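Local coordinates for clavulanic acid biosynthesis oligopeptide binding protein 2 (PDB 2WOL) that probably binds peptides as an extracellular solute-binding protein and belongs to the biosynthetic pathway of the beta-lactamase inhibitor clavulanic acid in Streptomyces clavuligerus, at residues G33-A41 / E268-R276; D239-D247 / D552-E560. All coordinates share one frame; numbering follows the deposited sequence.

Overall arrangement
Interactions 1 and 2 lie side by side in one lobe of the protein, their centres about 15 Å apart and about 20 and 23 Å from the centre of the chain. Interaction 1 pairs strand 34-39 with the short strand 271-272 at one margin of a five-stranded mixed sheet. Interaction 2 brings the loop leading into strand 248-253, the neighbour of 34-39 in that sheet, against the C-terminal segment 552-560. They touch directly: Gly33 O lies 2.9 Å from Asp247 N, a probable hydrogen bond, and Leu273 CD1 packs 3.6 Å from Ile553 CG1. Leu558 CD1 also comes within 3.7 Å of Asp270 OD2, so segment 552-560, half of interaction 2, also packs against interaction 1.

Interaction 1 (G33-A41 / E268-R276); sequences GTLRLVSSA and EFDINLEGR
Arg36 bonds to Asp270 through its backbone N and O, and to Glu268 through its guanidinium. The N donates to Asp270 OD2 at 2.8 Å, nearly straight at 169° but from above the carboxylate plane, while the O accepts from Asp270 N and, weakly, from Ile271 N. A bend at chi3 (55°) turns the guanidinium onto the backbone at Glu268, where NE and NH2 converge side-on on the single O atom, NH2 at 2.8 Å, with that oxygen in the guanidinium plane. Asp270 OD2 also accepts a hydrogen bond from a water that donates its other one to Thr34 O; OD1 is satisfied by Trp538.

Val38 N donates to Ile271 O and Val38 O accepts from Leu273 N at 2.8 Å, both in the carbonyl plane. Val38 CB sits over one face of the Phe269 ring, 4.0 Å from the centroid, a CH-pi contact. On the other face of the sheet, Leu37 CD2 lies 3.8 Å from Ile271 CB.

Glu274 has an extended chain: its OE1 accepts from Ser40 OG at 2.6 Å on the syn lone pair and from Ser40 N above the carboxylate plane. OE2 forms a salt bridge with Arg276 NH2, 2.6 Å away, which probably keeps this carboxylate ionised. Asn272 OD1 accepts from Gly275 N in an Asx motif. The bridges Leu37-Ile271 and Val38-Asn272 define a short parallel pairing, with 271-272 as an outermost strand of a mixed beta-sheet.

Interaction 2 (D239-D247 / D552-E560); sequences DPIRPALPD and DIQAMGLAE
Gln554 meets Arg242 and Pro243 where a short 3-10 turn, residues 553-555, leads into the C-terminal strand 557-558; residues 241-246 run alongside 554-558, their end-to-end directions 38° apart. Gln554 is folded back (chi1 71°, chi2 84°), which sets its OE1 3.2 Å from Pro243 CD and against Arg242 CG, the Gln554 side chain crossing that of Arg242 at about a right angle. NE2 is held by Asp552 OD2 at 3.0 Å, with the acceptor close to the amide plane, so this bond helps fix the amide's rotation. The Arg242 guanidinium is engaged by Asp239, by Asp84 and by the backbone O of Arg61.

Next, Ala555 CA receives the Pro243 ring at CG, 3.9 Å away. Met556 CB points away from the loop, while Met556 O approaches Pro246 CD. Gly557 then lets Leu245 settle against bare backbone, CB to Gly557 CA at 3.8 Å, and at Leu558 the CD2 methyl touches Pro246 CB.

Direct hydrogen bonding between the segments is replaced by two waters. One accepts from Ala244 N and donates to Gln554 O; the other accepts from Leu245 N at 2.8 Å and donates to both Gln554 O and Met556 O, the latter at 2.7 Å.

Interaction 1 (G33-A41 / E268-R276)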
loop_
_atom_site.group_PDB
_atom_site.type_symbol
_atom_site.label_atom_id
_atom_site.label_comp_id
_atom_site.label_asym_id
_atom_site.label_seq_id
_atom_site.Cartn_x
_atom_site.Cartn_y
_atom_site.Cartn_z
ATOM N N GLY A 33 -5.251 19.313 -23.308
ATOM C CA GLY A 33 -3.817 19.217 -23.094
ATOM C C GLY A 33 -3.341 17.799 -22.854
ATOM O O GLY A 33 -4.142 16.865 -22.738
ATOM N N THR A 34 -2.023 17.650 -22.790
ATOM C CA THR A 34 -1.394 16.363 -22.549
ATOM C C THR A 34 -0.701 16.406 -21.194
ATOM O O THR A 34 0.150 17.267 -20.957
ATOM C CB THR A 34 -0.385 16.034 -23.662
ATOM O OG1 THR A 34 -1.083 15.927 -24.909
ATOM C CG2 THR A 34 0.337 14.722 -23.382
ATOM N N LEU A 35 -1.077 15.488 -20.309
ATOM C CA LEU A 35 -0.433 15.378 -19.005
ATOM C C LEU A 35 0.822 14.533 -19.164
ATOM O O LEU A 35 0.747 13.358 -19.528
ATOM C CB LEU A 35 -1.379 14.767 -17.965
ATOM C CG LEU A 35 -0.864 14.640 -16.524
ATOM C CD1 LEU A 35 -0.602 16.005 -15.862
ATOM C CD2 LEU A 35 -1.840 13.824 -15.697
ATOM N N ARG A 36 1.972 15.149 -18.906
ATOM C CA ARG A 36 3.259 14.494 -19.086
ATOM C C ARG A 36 3.756 13.929 -17.765
ATOM O O ARG A 36 4.151 14.671 -16.861
ATOM C CB ARG A 36 4.275 15.470 -19.684
ATOM C CG ARG A 36 3.937 15.919 -21.104
ATOM C CD ARG A 36 4.819 17.077 -21.564
ATOM N NE ARG A 36 6.246 16.773 -21.443
ATOM C CZ ARG A 36 6.975 16.132 -22.358
ATOM N NH1 ARG A 36 6.428 15.711 -23.495
ATOM N NH2 ARG A 36 8.263 15.909 -22.134
ATOM N N LEU A 37 3.700 12.605 -17.658
ATOM C CA LEU A 37 4.105 11.897 -16.449
ATOM C C LEU A 37 5.455 11.233 -16.655
ATOM O O LEU A 37 5.875 10.990 -17.787
ATOM C CB LEU A 37 3.056 10.846 -16.060
ATOM C CG LEU A 37 1.630 11.343 -15.795
ATOM C CD1 LEU A 37 0.718 10.184 -15.468
ATOM C CD2 LEU A 37 1.610 12.375 -14.673
ATOM N N VAL A 38 6.134 10.939 -15.552
ATOM C CA VAL A 38 7.424 10.269 -15.628
ATOM C C VAL A 38 7.557 9.226 -14.510
ATOM O O VAL A 38 6.965 9.365 -13.439
ATOM C CB VAL A 38 8.594 11.300 -15.642
ATOM C CG1 VAL A 38 8.675 12.079 -14.328
ATOM C CG2 VAL A 38 9.919 10.630 -15.998
ATOM N N SER A 39 8.311 8.168 -14.794
ATOM C CA SER A 39 8.583 7.102 -13.837
ATOM C C SER A 39 9.982 6.570 -14.111
ATOM O O SER A 39 10.453 6.600 -15.257
ATOM C CB SER A 39 7.554 5.972 -13.986
ATOM O OG SER A 39 7.861 4.869 -13.146
ATOM N N SER A 40 10.640 6.085 -13.061
ATOM C CA SER A 40 11.945 5.451 -13.214
ATOM C C SER A 40 11.806 3.981 -13.591
ATOM O O SER A 40 12.778 3.354 -14.010
ATOM C CB SER A 40 12.781 5.601 -11.938
ATOM O OG SER A 40 12.367 4.703 -10.925
ATOM N N ALA A 41 10.597 3.444 -13.435
ATOM C CA ALA A 41 10.323 2.030 -13.671
ATOM C C ALA A 41 9.108 1.849 -14.568
ATOM O O ALA A 41 8.197 2.676 -14.571
ATOM C CB ALA A 41 10.115 1.313 -12.355
ATOM N N GLU A 268 10.198 19.672 -17.752
ATOM C CA GLU A 268 10.107 18.787 -18.921
ATOM C C GLU A 268 9.040 17.711 -18.727
ATOM O O GLU A 268 8.488 17.178 -19.697
ATOM C CB GLU A 268 11.467 18.156 -19.222
ATOM C CG GLU A 268 12.525 19.159 -19.690
ATOM C CD GLU A 268 13.945 18.628 -19.584
ATOM O OE1 GLU A 268 14.179 17.442 -19.897
ATOM O OE2 GLU A 268 14.837 19.407 -19.194
ATOM N N PHE A 269 8.766 17.397 -17.468
ATOM C CA PHE A 269 7.656 16.528 -17.096
ATOM C C PHE A 269 6.814 17.258 -16.070
ATOM O O PHE A 269 7.323 18.097 -15.332
ATOM C CB PHE A 269 8.167 15.198 -16.543
ATOM C CG PHE A 269 9.094 14.488 -17.477
ATOM C CD1 PHE A 269 10.465 14.501 -17.258
ATOM C CD2 PHE A 269 8.599 13.839 -18.608
ATOM C CE1 PHE A 269 11.328 13.860 -18.139
ATOM C CE2 PHE A 269 9.453 13.195 -19.489
ATOM C CZ PHE A 269 10.822 13.206 -19.255
ATOM N N ASP A 270 5.528 16.940 -16.032
ATOM C CA ASP A 270 4.607 17.637 -15.148
ATOM C C ASP A 270 4.655 17.092 -13.729
ATOM O O ASP A 270 4.752 17.856 -12.767
ATOM C CB ASP A 270 3.184 17.555 -15.700
ATOM C CG ASP A 270 3.050 18.205 -17.066
ATOM O OD1 ASP A 270 3.762 19.199 -17.334
ATOM O OD2 ASP A 270 2.223 17.729 -17.869
ATOM N N ILE A 271 4.589 15.765 -13.622
ATOM C CA ILE A 271 4.459 15.051 -12.355
ATOM C C ILE A 271 5.177 13.706 -12.436
ATOM O O ILE A 271 5.159 13.050 -13.479
ATOM C CB ILE A 271 2.956 14.802 -12.008
ATOM C CG1 ILE A 271 2.194 16.125 -11.819
ATOM C CG2 ILE A 271 2.795 13.882 -10.781
ATOM C CD1 ILE A 271 2.555 16.914 -10.559
ATOM N N ASN A 272 5.811 13.312 -11.332
ATOM C CA ASN A 272 6.364 11.969 -11.185
ATOM C C ASN A 272 5.243 11.002 -10.788
ATOM O O ASN A 272 4.751 11.040 -9.659
ATOM C CB ASN A 272 7.481 11.988 -10.135
ATOM C CG ASN A 272 8.031 10.607 -9.824
ATOM O OD1 ASN A 272 7.507 9.592 -10.278
ATOM N ND2 ASN A 272 9.098 10.569 -9.039
ATOM N N LEU A 273 4.846 10.139 -11.723
ATOM C CA LEU A 273 3.782 9.162 -11.485
ATOM C C LEU A 273 4.188 8.090 -10.480
ATOM O O LEU A 273 3.398 7.704 -9.619
ATOM C CB LEU A 273 3.350 8.497 -12.799
ATOM C CG LEU A 273 2.453 7.255 -12.691
ATOM C CD1 LEU A 273 1.104 7.583 -12.065
ATOM C CD2 LEU A 273 2.274 6.596 -14.051
ATOM N N GLU A 274 5.423 7.610 -10.603
ATOM C CA GLU A 274 5.918 6.540 -9.740
ATOM C C GLU A 274 5.831 6.951 -8.272
ATOM O O GLU A 274 5.506 6.136 -7.403
ATOM C CB GLU A 274 7.351 6.176 -10.119
ATOM C CG GLU A 274 7.839 4.907 -9.465
ATOM C CD GLU A 274 9.305 4.656 -9.703
ATOM O OE1 GLU A 274 10.022 5.595 -10.121
ATOM O OE2 GLU A 274 9.732 3.513 -9.461
ATOM N N GLY A 275 6.130 8.222 -8.008
ATOM C CA GLY A 275 5.867 8.833 -6.716
ATOM C C GLY A 275 6.725 8.389 -5.550
ATOM O O GLY A 275 6.275 8.433 -4.407
ATOM N N ARG A 276 7.961 7.971 -5.820
ATOM C CA ARG A 276 8.870 7.586 -4.736
ATOM C C ARG A 276 9.477 8.802 -4.031
ATOM O O ARG A 276 10.289 8.655 -3.118
ATOM C CB ARG A 276 9.990 6.678 -5.246
ATOM C CG ARG A 276 9.577 5.280 -5.664
ATOM C CD ARG A 276 10.829 4.418 -5.727
ATOM N NE ARG A 276 10.878 3.538 -6.892
ATOM C CZ ARG A 276 11.994 3.226 -7.550
ATOM N NH1 ARG A 276 13.163 3.738 -7.177
ATOM N NH2 ARG A 276 11.939 2.410 -8.599
HETATM O O HOH W 1 1.966 19.200 -20.114
#

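Interaction 2 (D239-D247 / D552-E560)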
loop_
_atom_site.group_PDB
_atom_site.type_symbol
_atom_site.label_atom_id
_atom_site.label_comp_id
_atom_site.label_asym_id
_atom_site.label_seq_id
_atom_site.Cartn_x
_atom_site.Cartn_y
_atom_site.Cartn_z
ATOM N N ASP A 239 -20.200 9.043 -14.043
ATOM C CA ASP A 239 -19.004 8.854 -13.229
ATOM C C ASP A 239 -18.889 9.947 -12.167
ATOM O O ASP A 239 -18.603 11.097 -12.505
ATOM C CB ASP A 239 -17.765 8.833 -14.127
ATOM C CG ASP A 239 -16.526 8.330 -13.408
ATOM O OD1 ASP A 239 -16.324 8.686 -12.229
ATOM O OD2 ASP A 239 -15.751 7.581 -14.037
ATOM N N PRO A 240 -19.112 9.591 -10.883
ATOM C CA PRO A 240 -19.038 10.555 -9.781
ATOM C C PRO A 240 -17.617 10.801 -9.257
ATOM O O PRO A 240 -17.436 11.600 -8.330
ATOM C CB PRO A 240 -19.884 9.890 -8.694
ATOM C CG PRO A 240 -19.658 8.426 -8.909
ATOM C CD PRO A 240 -19.469 8.241 -10.400
ATOM N N ILE A 241 -16.631 10.123 -9.842
ATOM C CA ILE A 241 -15.254 10.138 -9.333
ATOM C C ILE A 241 -14.300 10.948 -10.220
ATOM O O ILE A 241 -13.497 11.744 -9.720
ATOM C CB ILE A 241 -14.686 8.680 -9.185
ATOM C CG1 ILE A 241 -15.640 7.759 -8.393
ATOM C CG2 ILE A 241 -13.247 8.684 -8.617
ATOM C CD1 ILE A 241 -15.758 8.049 -6.901
ATOM N N ARG A 242 -14.404 10.752 -11.532
ATOM C CA ARG A 242 -13.341 11.131 -12.461
ATOM C C ARG A 242 -13.664 12.338 -13.346
ATOM O O ARG A 242 -14.592 12.275 -14.154
ATOM C CB ARG A 242 -12.976 9.928 -13.336
ATOM C CG ARG A 242 -12.508 8.737 -12.530
ATOM C CD ARG A 242 -12.454 7.471 -13.349
ATOM N NE ARG A 242 -12.208 6.325 -12.479
ATOM C CZ ARG A 242 -13.149 5.711 -11.769
ATOM N NH1 ARG A 242 -14.415 6.109 -11.849
ATOM N NH2 ARG A 242 -12.829 4.691 -10.986
ATOM N N PRO A 243 -12.895 13.438 -13.199
ATOM C CA PRO A 243 -13.111 14.612 -14.057
ATOM C C PRO A 243 -12.547 14.502 -15.476
ATOM O O PRO A 243 -12.935 15.282 -16.343
ATOM C CB PRO A 243 -12.401 15.731 -13.297
ATOM C CG PRO A 243 -11.304 15.046 -12.580
ATOM C CD PRO A 243 -11.823 13.675 -12.213
ATOM N N ALA A 244 -11.621 13.567 -15.705
ATOM C CA ALA A 244 -11.035 13.322 -17.032
ATOM C C ALA A 244 -10.703 14.599 -17.805
ATOM O O ALA A 244 -11.206 14.829 -18.909
ATOM C CB ALA A 244 -11.937 12.410 -17.851
ATOM N N LEU A 245 -9.839 15.421 -17.224
ATOM C CA LEU A 245 -9.505 16.714 -17.822
ATOM C C LEU A 245 -8.563 16.647 -19.034
ATOM O O LEU A 245 -8.883 17.206 -20.080
ATOM C CB LEU A 245 -8.994 17.697 -16.762
ATOM C CG LEU A 245 -9.971 18.011 -15.625
ATOM C CD1 LEU A 245 -9.306 18.864 -14.571
ATOM C CD2 LEU A 245 -11.258 18.683 -16.129
ATOM N N PRO A 246 -7.405 15.966 -18.916
ATOM C CA PRO A 246 -6.516 15.986 -20.084
ATOM C C PRO A 246 -7.068 15.192 -21.265
ATOM O O PRO A 246 -7.812 14.229 -21.075
ATOM C CB PRO A 246 -5.221 15.344 -19.566
ATOM C CG PRO A 246 -5.595 14.603 -18.351
ATOM C CD PRO A 246 -6.848 15.186 -17.793
ATOM N N ASP A 247 -6.706 15.604 -22.476
ATOM C CA ASP A 247 -7.074 14.851 -23.669
ATOM C C ASP A 247 -6.189 13.619 -23.829
ATOM O O ASP A 247 -6.576 12.651 -24.475
ATOM C CB ASP A 247 -6.961 15.726 -24.919
ATOM C CG ASP A 247 -8.080 16.744 -25.026
ATOM O OD1 ASP A 247 -7.910 17.713 -25.793
ATOM O OD2 ASP A 247 -9.120 16.580 -24.355
ATOM N N ASP A 552 -3.297 12.232 -6.573
ATOM C CA ASP A 552 -4.332 11.566 -7.357
ATOM C C ASP A 552 -4.241 12.023 -8.809
ATOM O O ASP A 552 -4.877 12.995 -9.218
ATOM C CB ASP A 552 -5.722 11.828 -6.785
ATOM C CG ASP A 552 -6.773 10.883 -7.344
ATOM O OD1 ASP A 552 -6.398 9.837 -7.923
ATOM O OD2 ASP A 552 -7.977 11.179 -7.189
ATOM N N ILE A 553 -3.423 11.310 -9.575
ATOM C CA ILE A 553 -3.163 11.617 -10.975
ATOM C C ILE A 553 -4.440 11.860 -11.778
ATOM O O ILE A 553 -4.506 12.800 -12.562
ATOM C CB ILE A 553 -2.350 10.476 -11.640
ATOM C CG1 ILE A 553 -1.044 10.213 -10.872
ATOM C CG2 ILE A 553 -2.112 10.754 -13.129
ATOM C CD1 ILE A 553 -0.069 11.381 -10.805
ATOM N N GLN A 554 -5.449 11.014 -11.575
ATOM C CA GLN A 554 -6.672 11.075 -12.376
ATOM C C GLN A 554 -7.422 12.406 -12.244
ATOM O O GLN A 554 -8.179 12.779 -13.133
ATOM C CB GLN A 554 -7.592 9.886 -12.067
ATOM C CG GLN A 554 -8.265 9.912 -10.701
ATOM C CD GLN A 554 -9.535 10.738 -10.689
ATOM O OE1 GLN A 554 -10.179 10.919 -11.726
ATOM N NE2 GLN A 554 -9.913 11.235 -9.514
ATOM N N ALA A 555 -7.207 13.102 -11.131
ATOM C CA ALA A 555 -7.895 14.368 -10.870
ATOM C C ALA A 555 -7.248 15.561 -11.574
ATOM O O ALA A 555 -7.854 16.629 -11.680
ATOM C CB ALA A 555 -7.961 14.622 -9.377
ATOM N N MET A 556 -6.022 15.375 -12.055
ATOM C CA MET A 556 -5.209 16.477 -12.559
ATOM C C MET A 556 -5.637 16.960 -13.932
ATOM O O MET A 556 -6.128 16.188 -14.751
ATOM C CB MET A 556 -3.744 16.067 -12.619
ATOM C CG MET A 556 -3.113 15.847 -11.273
ATOM S SD MET A 556 -1.478 15.138 -11.458
ATOM C CE MET A 556 -0.968 15.112 -9.742
ATOM N N GLY A 557 -5.426 18.250 -14.172
ATOM C CA GLY A 557 -5.544 18.821 -15.508
ATOM C C GLY A 557 -4.356 19.715 -15.805
ATOM O O GLY A 557 -3.375 19.735 -15.058
ATOM N N LEU A 558 -4.457 20.458 -16.901
ATOM C CA LEU A 558 -3.421 21.401 -17.310
ATOM C C LEU A 558 -4.016 22.799 -17.387
ATOM O O LEU A 558 -5.153 22.972 -17.840
ATOM C CB LEU A 558 -2.833 21.019 -18.677
ATOM C CG LEU A 558 -1.983 19.748 -18.847
ATOM C CD1 LEU A 558 -0.861 19.686 -17.806
ATOM C CD2 LEU A 558 -2.824 18.465 -18.835
ATOM N N ALA A 559 -3.253 23.788 -16.931
ATOM C CA ALA A 559 -3.664 25.185 -17.040
ATOM C C ALA A 559 -3.560 25.648 -18.491
ATOM O O ALA A 559 -2.693 25.186 -19.238
ATOM C CB ALA A 559 -2.813 26.060 -16.136
ATOM N N GLU A 560 -4.453 26.556 -18.880
ATOM C CA GLU A 560 -4.488 27.090 -20.243
ATOM C C GLU A 560 -3.222 27.889 -20.532
ATOM O O GLU A 560 -2.600 28.431 -19.613
ATOM C CB GLU A 560 -5.713 27.987 -20.429
ATOM C CG GLU A 560 -6.382 27.886 -21.800
ATOM C CD GLU A 560 -7.749 27.216 -21.741
ATOM O OE1 GLU A 560 -8.541 27.557 -20.834
ATOM O OE2 GLU A 560 -8.041 26.361 -22.607
HETATM O O HOH W 2 -10.176 11.328 -14.593
HETATM O O HOH W 3 -8.587 15.008 -14.721
#